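Local coordinates for protein cytochrome c, mono-and diheme variant (Methylophaga aminisulfidivorans MP, PDB 7C90) that probably carries electrons through its covalently bound heme c, as the cytochrome cL of a marine methylotroph's methanol oxidation system, at residues R37-G42 against Y109-N114; E57-F62 against T140-L145; G101-D106 against V154-A159. One frame throughout, in Å; residues are numbered along the deposited sequence.

Contact 1: R37-G42 against Y109-N114. With HEC (heme c), chain E.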
loop_
_atom_site.group_PDB
_atom_site.type_symbol
_atom_site.label_atom_id
_atom_site.label_comp_id
_atom_site.label_asym_id
_atom_site.label_seq_id
_atom_site.Cartn_x
_atom_site.Cartn_y
_atom_site.Cartn_z
ATOM N N ARG A 37 4.192 -24.008 7.386
ATOM C CA ARG A 37 3.000 -23.312 7.911
ATOM C C ARG A 37 2.904 -21.870 7.412
ATOM O O ARG A 37 3.911 -21.215 7.260
ATOM C CB ARG A 37 2.999 -23.340 9.440
ATOM C CG ARG A 37 3.107 -24.724 10.056
ATOM C CD ARG A 37 2.810 -24.706 11.535
ATOM N NE ARG A 37 2.796 -26.026 12.138
ATOM C CZ ARG A 37 1.709 -26.760 12.339
ATOM N NH1 ARG A 37 0.521 -26.318 11.983
ATOM N NH2 ARG A 37 1.812 -27.948 12.901
ATOM N N ASN A 38 1.671 -21.457 7.163
ATOM C CA ASN A 38 1.261 -20.088 6.799
ATOM C C ASN A 38 1.740 -19.097 7.883
ATOM O O ASN A 38 1.524 -19.320 9.079
ATOM C CB ASN A 38 -0.237 -20.060 6.542
ATOM C CG ASN A 38 -0.692 -18.703 6.064
ATOM O OD1 ASN A 38 -0.691 -17.750 6.836
ATOM N ND2 ASN A 38 -1.044 -18.605 4.789
ATOM N N THR A 39 2.367 -18.015 7.450
ATOM C CA THR A 39 3.030 -17.006 8.303
ATOM C C THR A 39 2.006 -16.292 9.206
ATOM O O THR A 39 2.369 -15.913 10.329
ATOM C CB THR A 39 3.792 -16.055 7.372
ATOM O OG1 THR A 39 4.779 -16.867 6.733
ATOM C CG2 THR A 39 4.385 -14.889 8.126
ATOM N N VAL A 40 0.771 -16.109 8.730
ATOM C CA VAL A 40 -0.306 -15.351 9.433
ATOM C C VAL A 40 -1.257 -16.334 10.144
ATOM O O VAL A 40 -1.523 -16.134 11.344
ATOM C CB VAL A 40 -1.056 -14.434 8.448
ATOM C CG1 VAL A 40 -2.307 -13.829 9.068
ATOM C CG2 VAL A 40 -0.142 -13.355 7.898
ATOM N N THR A 41 -1.756 -17.351 9.445
ATOM C CA THR A 41 -2.856 -18.218 9.942
ATOM C C THR A 41 -2.299 -19.399 10.734
ATOM O O THR A 41 -3.061 -19.949 11.469
ATOM C CB THR A 41 -3.708 -18.798 8.816
ATOM O OG1 THR A 41 -2.866 -19.688 8.069
ATOM C CG2 THR A 41 -4.324 -17.738 7.935
ATOM N N GLY A 42 -1.032 -19.787 10.568
ATOM C CA GLY A 42 -0.500 -21.013 11.184
ATOM C C GLY A 42 -1.045 -22.273 10.503
ATOM O O GLY A 42 -0.604 -23.346 10.853
ATOM N N TYR A 109 12.541 -7.398 10.944
ATOM C CA TYR A 109 11.528 -8.358 10.424
ATOM C C TYR A 109 10.149 -8.031 11.026
ATOM O O TYR A 109 10.012 -7.794 12.240
ATOM C CB TYR A 109 11.951 -9.807 10.726
ATOM C CG TYR A 109 13.208 -10.244 10.016
ATOM C CD1 TYR A 109 13.154 -10.720 8.715
ATOM C CD2 TYR A 109 14.468 -10.103 10.606
ATOM C CE1 TYR A 109 14.298 -11.080 8.023
ATOM C CE2 TYR A 109 15.628 -10.450 9.924
ATOM C CZ TYR A 109 15.542 -10.963 8.635
ATOM O OH TYR A 109 16.663 -11.300 7.918
ATOM N N THR A 110 9.123 -8.079 10.192
ATOM C CA THR A 110 7.728 -8.150 10.652
ATOM C C THR A 110 7.493 -9.507 11.333
ATOM O O THR A 110 6.877 -9.542 12.422
ATOM C CB THR A 110 6.791 -7.873 9.480
ATOM O OG1 THR A 110 7.326 -6.716 8.835
ATOM C CG2 THR A 110 5.357 -7.720 9.922
ATOM N N TYR A 111 7.949 -10.588 10.701
ATOM C CA TYR A 111 7.839 -11.976 11.191
ATOM C C TYR A 111 9.245 -12.529 11.374
ATOM O O TYR A 111 9.999 -12.660 10.418
ATOM C CB TYR A 111 6.968 -12.776 10.226
ATOM C CG TYR A 111 5.649 -12.130 9.873
ATOM C CD1 TYR A 111 4.566 -12.217 10.732
ATOM C CD2 TYR A 111 5.478 -11.435 8.695
ATOM C CE1 TYR A 111 3.351 -11.623 10.428
ATOM C CE2 TYR A 111 4.261 -10.857 8.363
ATOM C CZ TYR A 111 3.188 -10.966 9.226
ATOM O OH TYR A 111 2.000 -10.363 8.929
ATOM N N PRO A 112 9.668 -12.828 12.624
ATOM C CA PRO A 112 11.041 -13.283 12.889
ATOM C C PRO A 112 11.498 -14.563 12.154
ATOM O O PRO A 112 12.700 -14.692 11.807
ATOM C CB PRO A 112 11.060 -13.485 14.425
ATOM C CG PRO A 112 9.605 -13.597 14.848
ATOM C CD PRO A 112 8.842 -12.758 13.838
ATOM N N LYS A 113 10.572 -15.483 11.858
ATOM C CA LYS A 113 10.905 -16.718 11.088
ATOM C C LYS A 113 11.505 -16.349 9.729
ATOM O O LYS A 113 12.148 -17.219 9.139
ATOM C CB LYS A 113 9.670 -17.604 10.886
ATOM C CG LYS A 113 8.615 -17.021 9.959
ATOM C CD LYS A 113 7.389 -17.926 9.875
ATOM C CE LYS A 113 6.907 -18.144 8.465
ATOM N NZ LYS A 113 5.758 -19.079 8.369
ATOM N N ASN A 114 11.282 -15.131 9.217
ATOM C CA ASN A 114 11.755 -14.752 7.864
ATOM C C ASN A 114 13.284 -14.567 7.877
ATOM O O ASN A 114 13.867 -14.473 6.780
ATOM C CB ASN A 114 10.966 -13.578 7.268
ATOM C CG ASN A 114 9.539 -13.980 6.937
ATOM O OD1 ASN A 114 9.294 -15.127 6.533
ATOM N ND2 ASN A 114 8.592 -13.061 7.121
HETATM FE FE HEC E . 5.763 -8.940 0.037
HETATM C CHA HEC E . 5.563 -8.730 3.469
HETATM C CHB HEC E . 8.475 -10.906 0.294
HETATM C CHC HEC E . 5.588 -9.524 -3.341
HETATM C CHD HEC E . 3.488 -6.417 -0.246
HETATM N NA HEC E . 6.784 -9.712 1.634
HETATM C C1A HEC E . 6.626 -9.519 2.927
HETATM C C2A HEC E . 7.572 -10.243 3.802
HETATM C C3A HEC E . 8.420 -10.933 2.847
HETATM C C4A HEC E . 7.884 -10.467 1.547
HETATM C CMA HEC E . 9.619 -11.795 3.039
HETATM C CAA HEC E . 7.628 -10.294 5.283
HETATM C CBA HEC E . 8.846 -9.451 5.620
HETATM C CGA HEC E . 9.152 -9.474 7.081
HETATM O O1A HEC E . 8.745 -10.426 7.771
HETATM O O2A HEC E . 9.744 -8.465 7.545
HETATM N NB HEC E . 6.865 -10.041 -1.284
HETATM C C1B HEC E . 7.955 -10.713 -1.032
HETATM C C2B HEC E . 8.594 -11.341 -2.207
HETATM C C3B HEC E . 7.699 -10.951 -3.293
HETATM C C4B HEC E . 6.681 -10.166 -2.611
HETATM C CMB HEC E . 9.850 -12.164 -2.238
HETATM C CAB HEC E . 7.826 -11.312 -4.775
HETATM C CBB HEC E . 7.575 -12.761 -5.008
HETATM N NC HEC E . 4.729 -8.108 -1.508
HETATM C C1C HEC E . 4.752 -8.509 -2.787
HETATM C C2C HEC E . 3.889 -7.746 -3.707
HETATM C C3C HEC E . 3.260 -6.815 -2.763
HETATM C C4C HEC E . 3.840 -7.111 -1.462
HETATM C CMC HEC E . 3.767 -7.971 -5.174
HETATM C CAC HEC E . 2.323 -5.722 -3.210
HETATM C CBC HEC E . 1.150 -6.211 -4.012
HETATM N ND HEC E . 4.737 -7.759 1.389
HETATM C C1D HEC E . 3.879 -6.795 1.111
HETATM C C2D HEC E . 3.258 -6.172 2.263
HETATM C C3D HEC E . 3.858 -6.854 3.386
HETATM C C4D HEC E . 4.724 -7.821 2.706
HETATM C CMD HEC E . 2.230 -5.107 2.245
HETATM C CAD HEC E . 3.569 -6.719 4.823
HETATM C CBD HEC E . 2.576 -7.860 5.093
HETATM C CGD HEC E . 2.448 -8.320 6.534
HETATM O O1D HEC E . 2.894 -7.603 7.446
HETATM O O2D HEC E . 1.856 -9.400 6.808
#
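Thr39 sets its methyl group down on the ring of Tyr111, and its hydroxyl meets the ammonium of Lys113. Tyr111 runs outward from CB, which sits 3.9 Å from Thr39 CG2 and close to heme O1A; CG is nearest the methyl, 3.5 Å from Thr39 CG2, which lies over the face in a CH-pi contact 17° off the ring normal. Thr110 CG2 lies against the opposite face, toward the rim, and Tyr111 CD2 lies near heme O1A. At the tip, OH donates to heme O2D in the plane of the ring, in a bond of doubtful length, while Val40 CG2 stands 3.8 Å from Tyr111 OH. Thr39 reaches both partners because CG2 is anti to its backbone N while OG1 is anti to the carbonyl carbon (chi1 -63°). Lys113 NZ gives Thr39 OG1 a weak hydrogen bond of 2.9 Å; the stronger partners are Glu122, in a salt bridge with Lys113, and Thr123, hydrogen-bonded to Thr39. An alanine here would lose methyl and hydroxyl, and is likely to leave that face of Tyr111 less covered and Thr123 without this mate. Within the loop, Asn38 OD1 accepts from Val40 N, an Asx turn, and from Thr41 N on the opposite face, extending it to an Asx motif. On the heme side, Tyr111 N and Asn114 ND2 both bond to O1A, the latter at 2.7 Å, and Thr110 N binds O2A. Backbone and side-chain donors thus grip both heme c propionates, and the N-terminal loop packs on the tyrosine that holds one.

Contact 2: E57-F62 against T140-L145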
loop_
_atom_site.group_PDB
_atom_site.type_symbol
_atom_site.label_atom_id
_atom_site.label_comp_id
_atom_site.label_asym_id
_atom_site.label_seq_id
_atom_site.Cartn_x
_atom_site.Cartn_y
_atom_site.Cartn_z
ATOM N N GLU A 57 16.772 -30.203 -8.161
ATOM C CA GLU A 57 17.557 -30.694 -7.004
ATOM C C GLU A 57 17.407 -29.703 -5.832
ATOM O O GLU A 57 17.259 -30.158 -4.700
ATOM C CB GLU A 57 19.017 -30.872 -7.422
ATOM C CG GLU A 57 19.932 -31.224 -6.263
ATOM C CD GLU A 57 21.422 -31.166 -6.554
ATOM O OE1 GLU A 57 21.805 -30.679 -7.635
ATOM O OE2 GLU A 57 22.193 -31.580 -5.670
ATOM N N ALA A 58 17.469 -28.390 -6.085
ATOM C CA ALA A 58 17.273 -27.346 -5.053
ATOM C C ALA A 58 15.893 -27.507 -4.404
ATOM O O ALA A 58 15.800 -27.463 -3.158
ATOM C CB ALA A 58 17.461 -25.976 -5.639
ATOM N N VAL A 59 14.848 -27.740 -5.192
ATOM C CA VAL A 59 13.478 -27.860 -4.619
ATOM C C VAL A 59 13.415 -29.148 -3.790
ATOM O O VAL A 59 12.933 -29.100 -2.633
ATOM C CB VAL A 59 12.401 -27.774 -5.712
ATOM C CG1 VAL A 59 11.051 -28.272 -5.223
ATOM C CG2 VAL A 59 12.295 -26.358 -6.275
ATOM N N GLU A 60 13.888 -30.271 -4.317
ATOM C CA GLU A 60 13.806 -31.555 -3.558
ATOM C C GLU A 60 14.617 -31.395 -2.260
ATOM O O GLU A 60 14.109 -31.759 -1.163
ATOM C CB GLU A 60 14.238 -32.738 -4.432
ATOM C CG GLU A 60 14.223 -34.077 -3.703
ATOM C CD GLU A 60 14.843 -35.239 -4.473
ATOM O OE1 GLU A 60 14.623 -35.324 -5.698
ATOM O OE2 GLU A 60 15.564 -36.055 -3.843
ATOM N N HIS A 61 15.805 -30.806 -2.348
ATOM C CA HIS A 61 16.684 -30.558 -1.172
ATOM C C HIS A 61 15.929 -29.690 -0.146
ATOM O O HIS A 61 15.959 -30.001 1.074
ATOM C CB HIS A 61 18.001 -29.903 -1.583
ATOM C CG HIS A 61 18.966 -29.802 -0.448
ATOM N ND1 HIS A 61 19.526 -30.920 0.139
ATOM C CD2 HIS A 61 19.444 -28.738 0.236
ATOM C CE1 HIS A 61 20.329 -30.551 1.108
ATOM N NE2 HIS A 61 20.304 -29.219 1.187
ATOM N N PHE A 62 15.244 -28.655 -0.631
ATOM C CA PHE A 62 14.578 -27.663 0.240
ATOM C C PHE A 62 13.427 -28.350 0.966
ATOM O O PHE A 62 13.318 -28.146 2.194
ATOM C CB PHE A 62 14.120 -26.416 -0.518
ATOM C CG PHE A 62 13.412 -25.436 0.384
ATOM C CD1 PHE A 62 14.138 -24.619 1.231
ATOM C CD2 PHE A 62 12.033 -25.412 0.467
ATOM C CE1 PHE A 62 13.503 -23.732 2.085
ATOM C CE2 PHE A 62 11.393 -24.542 1.347
ATOM C CZ PHE A 62 12.132 -23.702 2.148
ATOM N N THR A 140 6.776 -20.938 -9.637
ATOM C CA THR A 140 7.185 -22.307 -9.239
ATOM C C THR A 140 7.999 -22.229 -7.941
ATOM O O THR A 140 8.567 -21.126 -7.593
ATOM C CB THR A 140 7.990 -23.050 -10.318
ATOM O OG1 THR A 140 9.290 -22.448 -10.373
ATOM C CG2 THR A 140 7.327 -23.030 -11.681
ATOM N N LYS A 141 8.087 -23.356 -7.250
ATOM C CA LYS A 141 8.915 -23.491 -6.027
ATOM C C LYS A 141 10.375 -23.186 -6.373
ATOM O O LYS A 141 11.006 -22.457 -5.612
ATOM C CB LYS A 141 8.717 -24.873 -5.425
ATOM C CG LYS A 141 7.368 -25.045 -4.741
ATOM C CD LYS A 141 7.318 -26.273 -3.864
ATOM C CE LYS A 141 6.934 -27.511 -4.640
ATOM N NZ LYS A 141 5.518 -27.430 -5.089
ATOM N N ASP A 142 10.854 -23.620 -7.538
ATOM C CA ASP A 142 12.250 -23.356 -7.964
ATOM C C ASP A 142 12.445 -21.854 -8.148
ATOM O O ASP A 142 13.513 -21.353 -7.776
ATOM C CB ASP A 142 12.603 -24.096 -9.255
ATOM C CG ASP A 142 14.103 -24.122 -9.493
ATOM O OD1 ASP A 142 14.797 -24.755 -8.670
ATOM O OD2 ASP A 142 14.567 -23.463 -10.465
ATOM N N GLU A 143 11.446 -21.157 -8.704
ATOM C CA GLU A 143 11.522 -19.697 -8.923
ATOM C C GLU A 143 11.542 -18.972 -7.578
ATOM O O GLU A 143 12.312 -18.032 -7.412
ATOM C CB GLU A 143 10.375 -19.228 -9.805
ATOM C CG GLU A 143 10.520 -19.648 -11.249
ATOM C CD GLU A 143 9.297 -19.313 -12.095
ATOM O OE1 GLU A 143 8.122 -19.430 -11.591
ATOM O OE2 GLU A 143 9.512 -18.918 -13.255
ATOM N N ILE A 144 10.758 -19.429 -6.618
ATOM C CA ILE A 144 10.758 -18.830 -5.252
ATOM C C ILE A 144 12.155 -18.976 -4.639
ATOM O O ILE A 144 12.666 -17.987 -4.088
ATOM C CB ILE A 144 9.636 -19.446 -4.401
ATOM C CG1 ILE A 144 8.265 -18.988 -4.914
ATOM C CG2 ILE A 144 9.808 -19.120 -2.917
ATOM C CD1 ILE A 144 7.100 -19.778 -4.334
ATOM N N LEU A 145 12.790 -20.136 -4.763
ATOM C CA LEU A 145 14.143 -20.341 -4.172
ATOM C C LEU A 145 15.169 -19.434 -4.875
ATOM O O LEU A 145 16.071 -18.944 -4.218
ATOM C CB LEU A 145 14.538 -21.814 -4.283
ATOM C CG LEU A 145 13.651 -22.780 -3.515
ATOM C CD1 LEU A 145 14.043 -24.221 -3.808
ATOM C CD2 LEU A 145 13.752 -22.494 -2.035
#
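Val59 presses its CG2 into the first turn of helix 141-153, where two helices of this cytochrome c fold, built of helices and loops without strands, cross almost at a right angle, 86° between the short segments, with axes 9.2 Å apart. The tight part lies here: Val59 CG2 comes to 3.3 Å from Asp142 N, over the backbone itself, and is flanked by the CB atoms of Lys141 and Asp142 and by Leu145 CD1. With CG1 anti to the backbone N (chi1 164°), CG2 is left anti to the carbonyl carbon and turned into the other helix. The capping box of Thr140 and Glu143 closes the start of that helix, Glu143 N donating to Thr140 OG1 and Thr140 N to Glu143 OE1.

Toward the partly exposed side, at Lys141 and Asp142, the packing slackens. Lys141 offers Val59 its CB and backbone C, then bends away, NZ bonding to Leu47 O. Asp142 OD1 stays 4.2 Å from Ala58 CB and is instead taken up by the hydroxyls of Tyr70 and Thr56. Deeper in, Leu145 forks: CD1 lies against Ala58 O and Val59 CG2, and CD2 sits over one face of the Phe62 ring, 3.8 Å from Phe62 CG and set toward the rim.

Contact 3: G101-D106 against V154-A159. With NA (sodium ion), chain L; NA (sodium ion), chain K; HEC (heme c), chain E.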
loop_
_atom_site.group_PDB
_atom_site.type_symbol
_atom_site.label_atom_id
_atom_site.label_comp_id
_atom_site.label_asym_id
_atom_site.label_seq_id
_atom_site.Cartn_x
_atom_site.Cartn_y
_atom_site.Cartn_z
ATOM N N GLY A 101 5.371 -2.617 0.819
ATOM C CA GLY A 101 5.814 -3.649 1.763
ATOM C C GLY A 101 7.165 -3.257 2.358
ATOM O O GLY A 101 7.807 -2.295 1.931
ATOM N N PRO A 102 7.617 -3.978 3.391
ATOM C CA PRO A 102 8.903 -3.675 4.011
ATOM C C PRO A 102 10.176 -3.896 3.174
ATOM O O PRO A 102 10.204 -4.499 2.109
ATOM C CB PRO A 102 8.897 -4.562 5.261
ATOM C CG PRO A 102 7.883 -5.663 4.970
ATOM C CD PRO A 102 6.846 -5.015 4.087
ATOM N N ALA A 103 11.257 -3.332 3.690
ATOM C CA ALA A 103 12.629 -3.644 3.255
ATOM C C ALA A 103 12.830 -5.144 3.505
ATOM O O ALA A 103 12.343 -5.637 4.556
ATOM C CB ALA A 103 13.620 -2.782 4.014
ATOM N N LEU A 104 13.450 -5.845 2.560
ATOM C CA LEU A 104 13.778 -7.294 2.691
ATOM C C LEU A 104 15.282 -7.515 2.893
ATOM O O LEU A 104 15.643 -8.666 3.058
ATOM C CB LEU A 104 13.296 -8.009 1.435
ATOM C CG LEU A 104 11.802 -7.864 1.172
ATOM C CD1 LEU A 104 11.402 -8.674 -0.057
ATOM C CD2 LEU A 104 11.013 -8.301 2.391
ATOM N N GLY A 105 16.108 -6.455 2.892
ATOM C CA GLY A 105 17.585 -6.531 2.905
ATOM C C GLY A 105 18.183 -6.250 4.277
ATOM O O GLY A 105 19.412 -6.346 4.432
ATOM N N ASP A 106 17.344 -5.939 5.253
ATOM C CA ASP A 106 17.722 -5.444 6.598
ATOM C C ASP A 106 17.581 -6.567 7.623
ATOM O O ASP A 106 17.078 -7.643 7.240
ATOM C CB ASP A 106 16.861 -4.236 6.945
ATOM C CG ASP A 106 15.379 -4.538 7.073
ATOM O OD1 ASP A 106 14.903 -5.592 6.508
ATOM O OD2 ASP A 106 14.692 -3.704 7.708
ATOM N N VAL A 154 21.630 -9.606 -1.231
ATOM C CA VAL A 154 21.649 -8.111 -1.162
ATOM C C VAL A 154 21.555 -7.660 0.287
ATOM O O VAL A 154 21.572 -6.470 0.500
ATOM C CB VAL A 154 20.572 -7.466 -2.043
ATOM C CG1 VAL A 154 20.906 -7.688 -3.500
ATOM C CG2 VAL A 154 19.153 -7.949 -1.731
ATOM N N TYR A 155 21.541 -8.597 1.238
ATOM C CA TYR A 155 21.449 -8.321 2.696
ATOM C C TYR A 155 22.562 -7.378 3.140
ATOM O O TYR A 155 23.731 -7.657 2.800
ATOM C CB TYR A 155 21.647 -9.616 3.476
ATOM C CG TYR A 155 21.461 -9.554 4.964
ATOM C CD1 TYR A 155 20.221 -9.312 5.541
ATOM C CD2 TYR A 155 22.513 -9.868 5.806
ATOM C CE1 TYR A 155 20.057 -9.306 6.916
ATOM C CE2 TYR A 155 22.358 -9.893 7.180
ATOM C CZ TYR A 155 21.123 -9.649 7.737
ATOM O OH TYR A 155 20.986 -9.717 9.094
ATOM N N TRP A 156 22.201 -6.385 3.955
ATOM C CA TRP A 156 23.084 -5.308 4.474
ATOM C C TRP A 156 22.966 -5.254 5.991
ATOM O O TRP A 156 23.435 -4.289 6.568
ATOM C CB TRP A 156 22.748 -3.946 3.827
ATOM C CG TRP A 156 21.363 -3.436 4.080
ATOM C CD1 TRP A 156 20.870 -2.921 5.243
ATOM C CD2 TRP A 156 20.270 -3.435 3.148
ATOM N NE1 TRP A 156 19.551 -2.588 5.093
ATOM C CE2 TRP A 156 19.157 -2.895 3.818
ATOM C CE3 TRP A 156 20.122 -3.856 1.828
ATOM C CZ2 TRP A 156 17.918 -2.744 3.197
ATOM C CZ3 TRP A 156 18.896 -3.726 1.219
ATOM C CH2 TRP A 156 17.813 -3.174 1.900
ATOM N N GLY A 157 22.289 -6.225 6.606
ATOM C CA GLY A 157 22.169 -6.313 8.067
ATOM C C GLY A 157 23.375 -7.010 8.693
ATOM O O GLY A 157 24.366 -7.247 7.995
ATOM N N SER A 158 23.278 -7.329 9.970
ATOM C CA SER A 158 24.370 -7.926 10.775
ATOM C C SER A 158 24.418 -9.439 10.534
ATOM O O SER A 158 23.350 -10.048 10.332
ATOM C CB SER A 158 24.181 -7.605 12.227
ATOM O OG SER A 158 23.181 -8.442 12.785
ATOM N N ALA A 159 25.614 -10.022 10.561
ATOM C CA ALA A 159 25.844 -11.475 10.389
ATOM C C ALA A 159 25.184 -12.231 11.543
ATOM O O ALA A 159 24.765 -13.378 11.345
ATOM C CB ALA A 159 27.325 -11.759 10.343
HETATM NA NA NA L . 12.248 -5.161 7.441
HETATM NA NA NA K . 14.583 -8.242 7.192
HETATM FE FE HEC E . 5.763 -8.940 0.037
HETATM C CHA HEC E . 5.563 -8.730 3.469
HETATM C CHB HEC E . 8.475 -10.906 0.294
HETATM C CHC HEC E . 5.588 -9.524 -3.341
HETATM C CHD HEC E . 3.488 -6.417 -0.246
HETATM N NA HEC E . 6.784 -9.712 1.634
HETATM C C1A HEC E . 6.626 -9.519 2.927
HETATM C C2A HEC E . 7.572 -10.243 3.802
HETATM C C3A HEC E . 8.420 -10.933 2.847
HETATM C C4A HEC E . 7.884 -10.467 1.547
HETATM C CMA HEC E . 9.619 -11.795 3.039
HETATM C CAA HEC E . 7.628 -10.294 5.283
HETATM C CBA HEC E . 8.846 -9.451 5.620
HETATM C CGA HEC E . 9.152 -9.474 7.081
HETATM O O1A HEC E . 8.745 -10.426 7.771
HETATM O O2A HEC E . 9.744 -8.465 7.545
HETATM N NB HEC E . 6.865 -10.041 -1.284
HETATM C C1B HEC E . 7.955 -10.713 -1.032
HETATM C C2B HEC E . 8.594 -11.341 -2.207
HETATM C C3B HEC E . 7.699 -10.951 -3.293
HETATM C C4B HEC E . 6.681 -10.166 -2.611
HETATM C CMB HEC E . 9.850 -12.164 -2.238
HETATM C CAB HEC E . 7.826 -11.312 -4.775
HETATM C CBB HEC E . 7.575 -12.761 -5.008
HETATM N NC HEC E . 4.729 -8.108 -1.508
HETATM C C1C HEC E . 4.752 -8.509 -2.787
HETATM C C2C HEC E . 3.889 -7.746 -3.707
HETATM C C3C HEC E . 3.260 -6.815 -2.763
HETATM C C4C HEC E . 3.840 -7.111 -1.462
HETATM C CMC HEC E . 3.767 -7.971 -5.174
HETATM C CAC HEC E . 2.323 -5.722 -3.210
HETATM C CBC HEC E . 1.150 -6.211 -4.012
HETATM N ND HEC E . 4.737 -7.759 1.389
HETATM C C1D HEC E . 3.879 -6.795 1.111
HETATM C C2D HEC E . 3.258 -6.172 2.263
HETATM C C3D HEC E . 3.858 -6.854 3.386
HETATM C C4D HEC E . 4.724 -7.821 2.706
HETATM C CMD HEC E . 2.230 -5.107 2.245
HETATM C CAD HEC E . 3.569 -6.719 4.823
HETATM C CBD HEC E . 2.576 -7.860 5.093
HETATM C CGD HEC E . 2.448 -8.320 6.534
HETATM O O1D HEC E . 2.894 -7.603 7.446
HETATM O O2D HEC E . 1.856 -9.400 6.808
HETATM O O HOH W 1 15.534 -9.806 5.325
HETATM O O HOH W 2 12.026 -7.840 6.363
HETATM O O HOH W 3 11.386 -2.719 8.400
HETATM O O HOH W 4 9.995 -5.440 8.444
#
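Gly105 lies on the indole of Trp156, late in a run that begins at the heme. Gly101 comes first, its CA 3.6 Å from heme C2D, with no room for a side chain beside the porphyrin; Pro102 follows with CD against heme C3D, while its carbonyl accepts from His92, an axial ligand of the iron. Ala103 CB is 4.4 Å from Trp156 CZ2, and Ala103 O turns to a sodium ion. Leu104 lays CD1 and CD2 against the heme. Gly105 CA sits 3.6 Å from the centroid of the six-membered ring of Trp156, where any CB would clash. Gly105 O accepts a straight bond from Trp156 N (2.8 Å, 169°) and hangs over that same indole face. Asp106 lays its CB near Trp156 NE1, a buried N-H with no partner, and sets its O 3.4 Å from Tyr155 CE1, at the ring edge.

The carboxylate of Asp106 bridges two sodium ions: OD1 binds both, OD2 only the one shared with Ala103 O. Asp106 O binds the other, and Tyr108 completes both sites. A water on both ions donates to heme O2A. The cations therefore probably offset some negative charge of Asp106 and this propionate.

Overall arrangement
From the N terminus, the chain enters the first half of each contact in turn, at 37-42, 57-62 and 101-106, and then returns to close them in the same order. Contact 1 closes its loop at 109-114, contact 2 at 140-145, contact 3 at 154-159, so every pair crosses and none nests. Contact 1 ties the N-terminal loop to the heme loop before helix 117-126; contact 2 joins helix 57-65 to helix 141-153; contact 3 holds that heme loop to the chain leaving helix 141-153. Contacts 1 and 3 share the heme and touch where Thr110 meets Pro102, whereas contacts 2 and 3 lie on opposite sides of the chain's centre, their own centres about 22 Å apart.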